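Meso-diaminopimelate dehydrogenase (Clostridium tetani, PDB 3WGY) catalyses, in its natural form, the reversible NADP-dependent oxidative deamination of meso-diaminopimelate, and is seen here as an engineered variant with bound 4-methyl-2-oxovalerate. Local coordinates at residues D64-C69 with S85-V90; R105-S110 with K300-V305; V166-Q171 with I235-L240; V200-P205 with T231-T236. The protein carries 6 engineered substitutions. All blocks are in the same frame, centred on the assembly; numbering follows the deposited sequence.

Interaction 1: residues D64-C69 with S85-V90; sequences DVMILC and SQFNTV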
# COMPACT_ATOMS: atom_id res chain seq x y z
N ASP B 64 -8.37 20.89 -17.22
CA ASP B 64 -7.04 20.28 -17.15
C ASP B 64 -7.17 18.77 -17.11
O ASP B 64 -6.41 18.05 -17.74
CB ASP B 64 -6.29 20.76 -15.90
CG ASP B 64 -5.82 22.19 -16.02
OD1 ASP B 64 -5.12 22.51 -17.00
OD2 ASP B 64 -6.15 23.00 -15.12
N VAL B 65 -8.14 18.29 -16.34
CA VAL B 65 -8.36 16.86 -16.23
C VAL B 65 -9.85 16.54 -16.25
O VAL B 65 -10.64 17.17 -15.54
CB VAL B 65 -7.74 16.29 -14.93
CG1 VAL B 65 -7.98 14.79 -14.85
CG2 VAL B 65 -6.26 16.60 -14.90
N MET B 66 -10.22 15.57 -17.06
CA MET B 66 -11.61 15.15 -17.19
C MET B 66 -11.75 13.79 -16.51
O MET B 66 -11.08 12.83 -16.88
CB MET B 66 -11.99 15.03 -18.67
CG MET B 66 -13.48 15.00 -18.95
SD MET B 66 -14.29 16.60 -18.73
CE MET B 66 -13.79 17.42 -20.20
N ILE B 67 -12.60 13.70 -15.49
CA ILE B 67 -12.79 12.43 -14.82
C ILE B 67 -14.02 11.75 -15.45
O ILE B 67 -15.13 12.28 -15.41
CB ILE B 67 -13.01 12.63 -13.30
CG1 ILE B 67 -11.83 13.42 -12.73
CG2 ILE B 67 -13.14 11.27 -12.61
CD1 ILE B 67 -11.84 13.57 -11.23
N LEU B 68 -13.79 10.58 -16.05
CA LEU B 68 -14.86 9.83 -16.71
C LEU B 68 -15.67 8.99 -15.74
O LEU B 68 -15.19 7.98 -15.21
CB LEU B 68 -14.25 8.95 -17.80
CG LEU B 68 -13.25 9.71 -18.68
CD1 LEU B 68 -12.91 8.88 -19.92
CD2 LEU B 68 -13.83 11.05 -19.10
N CYS B 69 -16.91 9.42 -15.51
CA CYS B 69 -17.82 8.72 -14.60
C CYS B 69 -19.01 8.14 -15.34
O CYS B 69 -20.14 8.16 -14.85
CB CYS B 69 -18.29 9.69 -13.52
SG CYS B 69 -16.93 10.62 -12.78
N SER B 85 -9.07 12.45 -26.99
CA SER B 85 -8.56 13.25 -28.10
C SER B 85 -8.68 14.73 -27.82
O SER B 85 -8.20 15.55 -28.59
CB SER B 85 -9.33 12.93 -29.38
OG SER B 85 -9.06 11.61 -29.83
N GLN B 86 -9.32 15.08 -26.71
CA GLN B 86 -9.52 16.48 -26.39
C GLN B 86 -9.06 16.89 -25.00
O GLN B 86 -8.80 18.06 -24.76
CB GLN B 86 -11.00 16.82 -26.55
CG GLN B 86 -11.56 16.48 -27.92
CD GLN B 86 -13.07 16.58 -27.98
OE1 GLN B 86 -13.79 15.84 -27.30
NE2 GLN B 86 -13.57 17.50 -28.81
N PHE B 87 -8.97 15.92 -24.09
CA PHE B 87 -8.53 16.24 -22.73
C PHE B 87 -7.67 15.14 -22.16
O PHE B 87 -7.58 14.05 -22.72
CB PHE B 87 -9.73 16.41 -21.78
CG PHE B 87 -10.79 17.36 -22.28
CD1 PHE B 87 -11.69 16.98 -23.27
CD2 PHE B 87 -10.89 18.64 -21.75
CE1 PHE B 87 -12.67 17.86 -23.72
CE2 PHE B 87 -11.87 19.53 -22.19
CZ PHE B 87 -12.76 19.13 -23.18
N ASN B 88 -7.00 15.44 -21.04
CA ASN B 88 -6.21 14.43 -20.36
C ASN B 88 -7.32 13.74 -19.59
O ASN B 88 -8.19 14.41 -19.04
CB ASN B 88 -5.23 15.07 -19.38
CG ASN B 88 -4.18 15.91 -20.08
OD1 ASN B 88 -3.52 15.45 -21.00
ND2 ASN B 88 -4.03 17.14 -19.62
N THR B 89 -7.34 12.42 -19.56
CA THR B 89 -8.43 11.75 -18.87
C THR B 89 -8.06 10.81 -17.74
O THR B 89 -6.92 10.37 -17.63
CB THR B 89 -9.27 10.95 -19.85
OG1 THR B 89 -8.46 9.90 -20.40
CG2 THR B 89 -9.77 11.85 -20.97
N VAL B 90 -9.05 10.53 -16.90
CA VAL B 90 -8.93 9.63 -15.78
C VAL B 90 -10.19 8.78 -15.78
O VAL B 90 -11.30 9.33 -15.77
CB VAL B 90 -8.84 10.39 -14.43
CG1 VAL B 90 -9.04 9.43 -13.26
CG2 VAL B 90 -7.48 11.08 -14.30
O HOH W 1 -7.07 18.61 -20.62

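Interaction 2: residues R105-S110 with K300-V305; sequences RMDEIS and KGAVTV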
# COMPACT_ATOMS: atom_id res chain seq x y z
N ARG B 105 -5.96 1.21 -27.00
CA ARG B 105 -6.88 2.18 -27.61
C ARG B 105 -6.62 3.58 -27.07
O ARG B 105 -6.43 4.53 -27.84
CB ARG B 105 -8.34 1.78 -27.33
CG ARG B 105 -9.38 2.74 -27.91
CD ARG B 105 -10.05 2.17 -29.17
NE ARG B 105 -10.37 3.21 -30.16
CZ ARG B 105 -11.54 3.85 -30.25
NH1 ARG B 105 -12.53 3.57 -29.41
NH2 ARG B 105 -11.71 4.77 -31.19
N MET B 106 -6.63 3.71 -25.75
CA MET B 106 -6.42 5.01 -25.12
C MET B 106 -5.01 5.54 -25.35
O MET B 106 -4.81 6.76 -25.43
CB MET B 106 -6.70 4.91 -23.62
CG MET B 106 -8.13 4.54 -23.29
SD MET B 106 -9.28 5.82 -23.79
CE MET B 106 -9.13 7.00 -22.47
N ASP B 107 -4.04 4.64 -25.44
CA ASP B 107 -2.64 5.04 -25.65
C ASP B 107 -2.47 5.71 -27.00
O ASP B 107 -1.86 6.78 -27.10
CB ASP B 107 -1.73 3.81 -25.54
CG ASP B 107 -0.25 4.19 -25.52
OD1 ASP B 107 0.11 5.14 -24.79
OD2 ASP B 107 0.55 3.53 -26.22
N GLU B 108 -3.01 5.10 -28.05
CA GLU B 108 -2.92 5.65 -29.39
C GLU B 108 -3.55 7.04 -29.44
O GLU B 108 -2.91 8.02 -29.82
CB GLU B 108 -3.62 4.74 -30.39
CG GLU B 108 -4.60 5.47 -31.32
CD GLU B 108 -5.24 4.54 -32.33
OE1 GLU B 108 -4.52 4.04 -33.21
OE2 GLU B 108 -6.47 4.32 -32.24
N ILE B 109 -4.81 7.12 -29.03
CA ILE B 109 -5.55 8.37 -29.04
C ILE B 109 -4.88 9.45 -28.19
O ILE B 109 -4.82 10.61 -28.59
CB ILE B 109 -6.98 8.15 -28.52
CG1 ILE B 109 -7.68 7.12 -29.41
CG2 ILE B 109 -7.74 9.46 -28.51
CD1 ILE B 109 -8.80 6.36 -28.73
N SER B 110 -4.39 9.06 -27.01
CA SER B 110 -3.73 10.00 -26.12
C SER B 110 -2.50 10.62 -26.77
O SER B 110 -2.39 11.85 -26.87
CB SER B 110 -3.32 9.28 -24.82
OG SER B 110 -4.45 8.77 -24.15
N LYS B 300 3.14 11.93 -22.10
CA LYS B 300 2.14 11.64 -23.13
C LYS B 300 1.76 10.17 -23.16
O LYS B 300 2.58 9.31 -22.84
CB LYS B 300 2.68 12.04 -24.52
CG LYS B 300 3.23 13.46 -24.63
CD LYS B 300 2.15 14.51 -24.41
CE LYS B 300 2.73 15.91 -24.51
NZ LYS B 300 1.72 16.96 -24.19
N GLY B 301 0.52 9.88 -23.54
CA GLY B 301 0.08 8.50 -23.61
C GLY B 301 -0.78 8.03 -22.46
O GLY B 301 -1.18 8.82 -21.60
N ALA B 302 -1.07 6.73 -22.44
CA ALA B 302 -1.89 6.15 -21.38
C ALA B 302 -1.00 5.57 -20.28
O ALA B 302 0.10 5.10 -20.53
CB ALA B 302 -2.78 5.05 -21.96
N VAL B 303 -1.51 5.62 -19.05
CA VAL B 303 -0.79 5.11 -17.89
C VAL B 303 -1.78 4.46 -16.93
O VAL B 303 -2.98 4.74 -16.99
CB VAL B 303 -0.08 6.25 -17.11
CG1 VAL B 303 1.03 6.85 -17.95
CG2 VAL B 303 -1.09 7.31 -16.71
N THR B 304 -1.27 3.59 -16.07
CA THR B 304 -2.09 2.92 -15.08
C THR B 304 -1.54 3.35 -13.72
O THR B 304 -0.50 4.00 -13.65
CB THR B 304 -2.00 1.38 -15.20
OG1 THR B 304 -0.73 0.93 -14.70
CG2 THR B 304 -2.14 0.95 -16.65
N VAL B 305 -2.23 2.98 -12.64
CA VAL B 305 -1.75 3.35 -11.31
C VAL B 305 -0.36 2.78 -11.06
O VAL B 305 0.40 3.32 -10.27
CB VAL B 305 -2.71 2.84 -10.21
CG1 VAL B 305 -4.06 3.51 -10.36
CG2 VAL B 305 -2.86 1.32 -10.29
O HOH W 2 1.98 5.41 -22.66

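Interaction 3: residues V166-Q171 with I235-L240; sequences VKNGIQ and ITEEEL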
# COMPACT_ATOMS: atom_id res chain seq x y z
N VAL B 166 -39.91 -15.17 -6.18
CA VAL B 166 -39.13 -14.06 -5.64
C VAL B 166 -39.66 -12.70 -6.11
O VAL B 166 -39.57 -12.37 -7.29
CB VAL B 166 -37.65 -14.16 -6.05
CG1 VAL B 166 -36.90 -12.88 -5.67
CG2 VAL B 166 -37.01 -15.37 -5.38
N LYS B 167 -40.22 -11.93 -5.18
CA LYS B 167 -40.74 -10.59 -5.46
C LYS B 167 -39.58 -9.64 -5.71
O LYS B 167 -39.50 -8.96 -6.73
CB LYS B 167 -41.53 -10.06 -4.26
CG LYS B 167 -42.97 -10.48 -4.21
CD LYS B 167 -43.87 -9.32 -4.58
CE LYS B 167 -43.79 -8.21 -3.54
NZ LYS B 167 -44.71 -7.09 -3.86
N ASN B 168 -38.69 -9.58 -4.73
CA ASN B 168 -37.54 -8.71 -4.80
C ASN B 168 -36.44 -9.33 -3.94
O ASN B 168 -36.70 -10.26 -3.18
CB ASN B 168 -37.93 -7.32 -4.29
CG ASN B 168 -36.93 -6.26 -4.68
OD1 ASN B 168 -36.01 -6.52 -5.44
ND2 ASN B 168 -37.11 -5.05 -4.17
N GLY B 169 -35.22 -8.83 -4.07
CA GLY B 169 -34.13 -9.38 -3.29
C GLY B 169 -32.77 -8.76 -3.58
O GLY B 169 -32.62 -7.94 -4.48
N ILE B 170 -31.78 -9.18 -2.81
CA ILE B 170 -30.42 -8.69 -2.97
C ILE B 170 -29.43 -9.79 -2.60
O ILE B 170 -29.71 -10.63 -1.74
CB ILE B 170 -30.18 -7.45 -2.05
CG1 ILE B 170 -28.82 -6.82 -2.35
CG2 ILE B 170 -30.24 -7.88 -0.59
CD1 ILE B 170 -28.63 -5.44 -1.72
N GLN B 171 -28.28 -9.79 -3.26
CA GLN B 171 -27.23 -10.78 -3.00
C GLN B 171 -25.96 -10.08 -2.51
O GLN B 171 -25.73 -8.92 -2.84
CB GLN B 171 -26.91 -11.57 -4.28
CG GLN B 171 -25.69 -12.51 -4.16
CD GLN B 171 -24.36 -11.87 -4.57
OE1 GLN B 171 -24.19 -10.65 -4.50
NE2 GLN B 171 -23.40 -12.70 -4.99
N ILE B 235 -37.13 -11.95 4.04
CA ILE B 235 -37.51 -10.73 4.73
C ILE B 235 -38.64 -10.02 3.99
O ILE B 235 -39.06 -10.45 2.92
CB ILE B 235 -36.30 -9.77 4.83
CG1 ILE B 235 -35.84 -9.36 3.43
CG2 ILE B 235 -35.14 -10.44 5.57
CD1 ILE B 235 -34.78 -8.28 3.44
N THR B 236 -39.13 -8.93 4.57
CA THR B 236 -40.20 -8.15 3.95
C THR B 236 -39.60 -7.06 3.07
O THR B 236 -38.39 -6.81 3.10
CB THR B 236 -41.05 -7.44 5.00
OG1 THR B 236 -40.30 -6.36 5.57
CG2 THR B 236 -41.46 -8.42 6.11
N GLU B 237 -40.46 -6.40 2.30
CA GLU B 237 -40.03 -5.33 1.42
C GLU B 237 -39.45 -4.17 2.25
O GLU B 237 -38.46 -3.56 1.86
CB GLU B 237 -41.22 -4.84 0.59
CG GLU B 237 -40.86 -3.89 -0.55
CD GLU B 237 -40.21 -4.61 -1.73
OE1 GLU B 237 -40.88 -5.46 -2.37
OE2 GLU B 237 -39.04 -4.32 -2.01
N GLU B 238 -40.09 -3.89 3.39
CA GLU B 238 -39.64 -2.81 4.27
C GLU B 238 -38.20 -3.00 4.74
O GLU B 238 -37.38 -2.09 4.64
CB GLU B 238 -40.55 -2.72 5.50
CG GLU B 238 -39.98 -1.84 6.62
CD GLU B 238 -40.87 -1.76 7.85
OE1 GLU B 238 -41.23 -2.81 8.43
OE2 GLU B 238 -41.20 -0.63 8.26
N GLU B 239 -37.89 -4.19 5.25
CA GLU B 239 -36.55 -4.50 5.74
C GLU B 239 -35.54 -4.43 4.61
O GLU B 239 -34.39 -4.05 4.83
CB GLU B 239 -36.50 -5.89 6.36
CG GLU B 239 -37.62 -6.18 7.33
CD GLU B 239 -37.53 -7.59 7.87
OE1 GLU B 239 -36.82 -7.80 8.88
OE2 GLU B 239 -38.16 -8.49 7.27
N LEU B 240 -35.96 -4.79 3.40
CA LEU B 240 -35.06 -4.73 2.26
C LEU B 240 -34.67 -3.27 2.00
O LEU B 240 -33.49 -2.93 1.90
CB LEU B 240 -35.73 -5.33 1.02
CG LEU B 240 -34.80 -5.53 -0.17
CD1 LEU B 240 -33.64 -6.40 0.25
CD2 LEU B 240 -35.55 -6.16 -1.33

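Interaction 4: residues V200-P205 with T231-T236; sequences VCYVVP and TVHFIT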
# COMPACT_ATOMS: atom_id res chain seq x y z
N VAL B 200 -24.72 -14.65 0.35
CA VAL B 200 -25.90 -14.50 1.19
C VAL B 200 -26.95 -13.69 0.45
O VAL B 200 -26.67 -12.62 -0.11
CB VAL B 200 -25.55 -13.79 2.52
CG1 VAL B 200 -26.77 -13.77 3.45
CG2 VAL B 200 -24.39 -14.50 3.19
N CYS B 201 -28.17 -14.22 0.44
CA CYS B 201 -29.26 -13.54 -0.23
C CYS B 201 -30.35 -13.18 0.76
O CYS B 201 -30.57 -13.89 1.75
CB CYS B 201 -29.86 -14.43 -1.33
SG CYS B 201 -28.73 -14.90 -2.65
N TYR B 202 -31.01 -12.06 0.51
CA TYR B 202 -32.11 -11.62 1.34
C TYR B 202 -33.24 -11.46 0.34
O TYR B 202 -33.20 -10.59 -0.53
CB TYR B 202 -31.78 -10.30 2.03
CG TYR B 202 -30.67 -10.44 3.06
CD1 TYR B 202 -29.33 -10.46 2.67
CD2 TYR B 202 -30.97 -10.59 4.41
CE1 TYR B 202 -28.32 -10.63 3.61
CE2 TYR B 202 -29.97 -10.76 5.36
CZ TYR B 202 -28.65 -10.78 4.95
OH TYR B 202 -27.66 -10.96 5.89
N VAL B 203 -34.24 -12.32 0.46
CA VAL B 203 -35.35 -12.33 -0.48
C VAL B 203 -36.72 -11.94 0.05
O VAL B 203 -37.10 -12.29 1.16
CB VAL B 203 -35.46 -13.73 -1.13
CG1 VAL B 203 -36.71 -13.82 -2.01
CG2 VAL B 203 -34.20 -14.03 -1.94
N VAL B 204 -37.45 -11.21 -0.79
CA VAL B 204 -38.82 -10.82 -0.48
C VAL B 204 -39.62 -11.76 -1.37
O VAL B 204 -39.62 -11.63 -2.60
CB VAL B 204 -39.10 -9.37 -0.90
CG1 VAL B 204 -40.53 -8.99 -0.53
CG2 VAL B 204 -38.10 -8.43 -0.23
N PRO B 205 -40.30 -12.75 -0.77
CA PRO B 205 -41.10 -13.72 -1.51
C PRO B 205 -42.49 -13.22 -1.91
O PRO B 205 -43.05 -12.35 -1.25
CB PRO B 205 -41.20 -14.88 -0.53
CG PRO B 205 -41.39 -14.15 0.77
CD PRO B 205 -40.36 -13.03 0.68
N THR B 231 -26.55 -18.83 1.36
CA THR B 231 -27.56 -18.76 2.41
C THR B 231 -28.67 -17.85 1.92
O THR B 231 -28.41 -16.83 1.27
CB THR B 231 -26.99 -18.15 3.71
OG1 THR B 231 -25.91 -18.96 4.18
CG2 THR B 231 -28.07 -18.09 4.79
N VAL B 232 -29.91 -18.22 2.21
CA VAL B 232 -31.05 -17.42 1.79
C VAL B 232 -31.90 -17.03 2.98
O VAL B 232 -32.40 -17.90 3.71
CB VAL B 232 -31.92 -18.18 0.77
CG1 VAL B 232 -33.11 -17.32 0.34
CG2 VAL B 232 -31.08 -18.57 -0.44
N HIS B 233 -32.04 -15.73 3.21
CA HIS B 233 -32.84 -15.23 4.31
C HIS B 233 -34.10 -14.60 3.72
O HIS B 233 -34.04 -13.90 2.70
CB HIS B 233 -32.08 -14.16 5.10
CG HIS B 233 -30.84 -14.68 5.76
ND1 HIS B 233 -30.87 -15.56 6.82
CD2 HIS B 233 -29.53 -14.42 5.51
CE1 HIS B 233 -29.63 -15.82 7.20
NE2 HIS B 233 -28.80 -15.15 6.42
N PHE B 234 -35.24 -14.85 4.35
CA PHE B 234 -36.49 -14.28 3.87
C PHE B 234 -36.89 -13.08 4.71
O PHE B 234 -36.96 -13.15 5.94
CB PHE B 234 -37.58 -15.36 3.86
CG PHE B 234 -37.34 -16.42 2.82
CD1 PHE B 234 -37.44 -16.12 1.47
CD2 PHE B 234 -36.96 -17.71 3.20
CE1 PHE B 234 -37.17 -17.09 0.50
CE2 PHE B 234 -36.69 -18.68 2.23
CZ PHE B 234 -36.79 -18.37 0.88
N ILE B 235 -37.13 -11.95 4.04
CA ILE B 235 -37.51 -10.73 4.73
C ILE B 235 -38.64 -10.02 3.99
O ILE B 235 -39.06 -10.45 2.92
CB ILE B 235 -36.30 -9.77 4.83
CG1 ILE B 235 -35.84 -9.36 3.43
CG2 ILE B 235 -35.14 -10.44 5.57
CD1 ILE B 235 -34.78 -8.28 3.44
N THR B 236 -39.13 -8.93 4.57
CA THR B 236 -40.20 -8.15 3.95
C THR B 236 -39.60 -7.06 3.07
O THR B 236 -38.39 -6.81 3.10
CB THR B 236 -41.05 -7.44 5.00
OG1 THR B 236 -40.30 -6.36 5.57
CG2 THR B 236 -41.46 -8.42 6.11

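Interaction 1: residues D64-C69 with S85-V90
Two neighbouring strands of the Rossmann-type parallel sheet, which as in related dehydrogenases probably binds the dinucleotide, meet here: 65-68 and 88-90, with Met66 beside Thr89 and Ile67 beside Val90. The chain leaves the first strand, runs through helical segments and returns alongside it in the same direction. Three backbone bonds join them: Met66 N gives to Asn88 O, Val90 N gives to Met66 O, and Leu68 N reaches Val90 O at 2.8 Å, almost straight.

At the entry to the pair, the side chain of Asn88 takes over from the backbone. Its ND2 donates to Asp64 O at 3.2 Å, the acceptor lying close to the amide plane, while OD1 is held by Ile116 N of the next strand. A water accepting from Asn88 N also makes a weak bond to Asp64 O.

On the side of Met66 and Thr89, the methionine chain starts with CG anti to the backbone N (chi1 -163°), then bends at both following torsions. This fold carries its CE methyl over the middle of the Phe87 ring, 3.3 Å from the centroid, in a CH-pi contact; SD stands behind it, 5.0 Å from the same Phe87 centroid, in a Met-aromatic contact. On the other side, Val65 CG1 meets Val90 CG2 at 3.8 Å, with helix 276-296 packed against both valines.

Gripped at both ends of its amide, Asn88 has its flip fixed and links the residue just before strand 65-68 to strand 116-118, while apolar contacts join the segments on both faces, Met66 to Phe87 and Val65 to Val90.

Interaction 2: residues R105-S110 with K300-V305
At the 301-303 edge of the Rossmann-type sheet, helix 99-113 lies against the last strand, their short axes 6.0 Å apart at closest approach. Asp107 makes the polar link: its OD1 accepts from Ala302 N at 3.1 Å, in a nearly straight bond (173°) that uses the lone pair pointing away from the other oxygen. With CG anti to the backbone N (chi1 -170°), the carboxylate swings off the helix toward the strand. A water donates to Asp107 OD1 and to Ala302 O, so the aspartate binds the N-H directly and the C=O through the water.

Beneath that bond the packing is close. The Ala302 methyl points at the helix and rests 3.7 Å from Asp107 CA, with Met106 CB a little farther off. One turn on, Ser110 CB lies against the backbone of Gly301, 3.7 Å from Gly301 C, and its OG bonds to Ser117 of the adjoining strand. Gly301 has a positive phi, and its bare CA sits 3.6 Å from Asp107 OD1.

Strand 301-303 pairs in parallel with strand 116-118, and a helix packed on such a sheet, roughly antiparallel to its strand (142°), is the layered alpha/beta packing of a Rossmann-type domain.

Interaction 3: residues V166-Q171 with I235-L240
The chain turns a corner at Lys167 and Asn168 and then runs on as strand 169-171, while the other segment leaves a strand and winds into helix 237-243. The backbones stay well apart, Gly169 CA and Leu240 CA being 7.3 Å from each other, so side chains must span the gap. Lys167 and Asn168 both face Val204 of the adjacent strand, a classic beta bulge. Thr236 and Glu239 close a capping box at the start of the helix: Glu239 N donates to Thr236 OG1, and Thr236 N to Glu239 OE2.

Across the gap, Asn168 ND2 donates to Glu237 OE2 at 3.0 Å (165°), meeting the syn lone pair of that oxygen, with the acceptor nearly in the amide plane. The amide and carboxylate planes are 32° apart. Asn168 OD1 takes a bond from Arg161 NE, which settles the orientation of the amide. Lys167 NZ, at 4.4 Å from Glu237 OE1, is too distant for a salt bridge but may add a favourable charge.

Leu240 wedges in below, its two methyls divided between partners. Leu240 CD2 lies 3.4 Å from Asn168 ND2, and Leu240 CD1 meets Ile170 CG2 at 3.8 Å.

Helix 237-243 thus lies against the sheet where strands 166-175 and 197-205 adjoin, with Leu240 also resting on Val204, while helix 154-162 touches Val166, Ile170 and Gln171.

Interaction 4: residues V200-P205 with T231-T236
Four backbone hydrogen bonds join Val200-Pro205 to Thr231-Thr236. Cys201 N gives to Thr231 O, and Val203 N to His233 O; in return, Cys201 O accepts from His233 N and Val203 O from Ile235 N. The last, at 2.9 Å, arrives with its donor tilted 29° from the carbonyl plane. CA-H...O contacts run between them, including Tyr202 CA to His233 O at 3.3 Å.

These parallel strands are the two strands of a beta-alpha-beta unit, connected through helix 211-219, and strand 230-234 is the outermost of its sheet within the chain. The helix packs on the face bearing Cys201, Val203 and Phe234.

Aromatic contacts gather on the opposite face. His233 CD2 sits over one face of the Tyr202 ring, 3.7 Å from Tyr202 CE2; the ring planes are 33° apart. Val200 CG1 meets the edge of the imidazole, 3.5 Å from His233 CD2, so this one carbon touches both the valine methyl and the tyrosine.

Among apolar contacts, Ile235 CD1 reaches Tyr202 CB at 3.9 Å; with CG1 placed between backbone N and carbonyl carbon (chi1 63°), the chain turns back toward the neighbouring strand. On the helix-covered face, Phe234 CD1 packs 4.0 Å from Val203 CB, and Val232 CG1 meets Val203 CG2.

The four contacts form two pairs on opposite sides of the chain's centre. Interactions 1 and 2, with centres 11 Å apart, belong to the Rossmann-type sheet and touch where Thr89 OG1 meets Met106 CE at 3.6 Å. Interactions 3 and 4, with centres 6 Å apart, share Ile235 and Thr236 within the C-terminal family region; Lys167 N lies 2.7 Å from Val204 O, a probable hydrogen bond joining their strands. The pairs stay apart, interactions 1 and 3 being about 21 Å from each other at their nearest atoms. The bound keto acid lies about 10 Å from the Ile170 side chain of interaction 3 and about 11 Å from that of Cys201 in interaction 4.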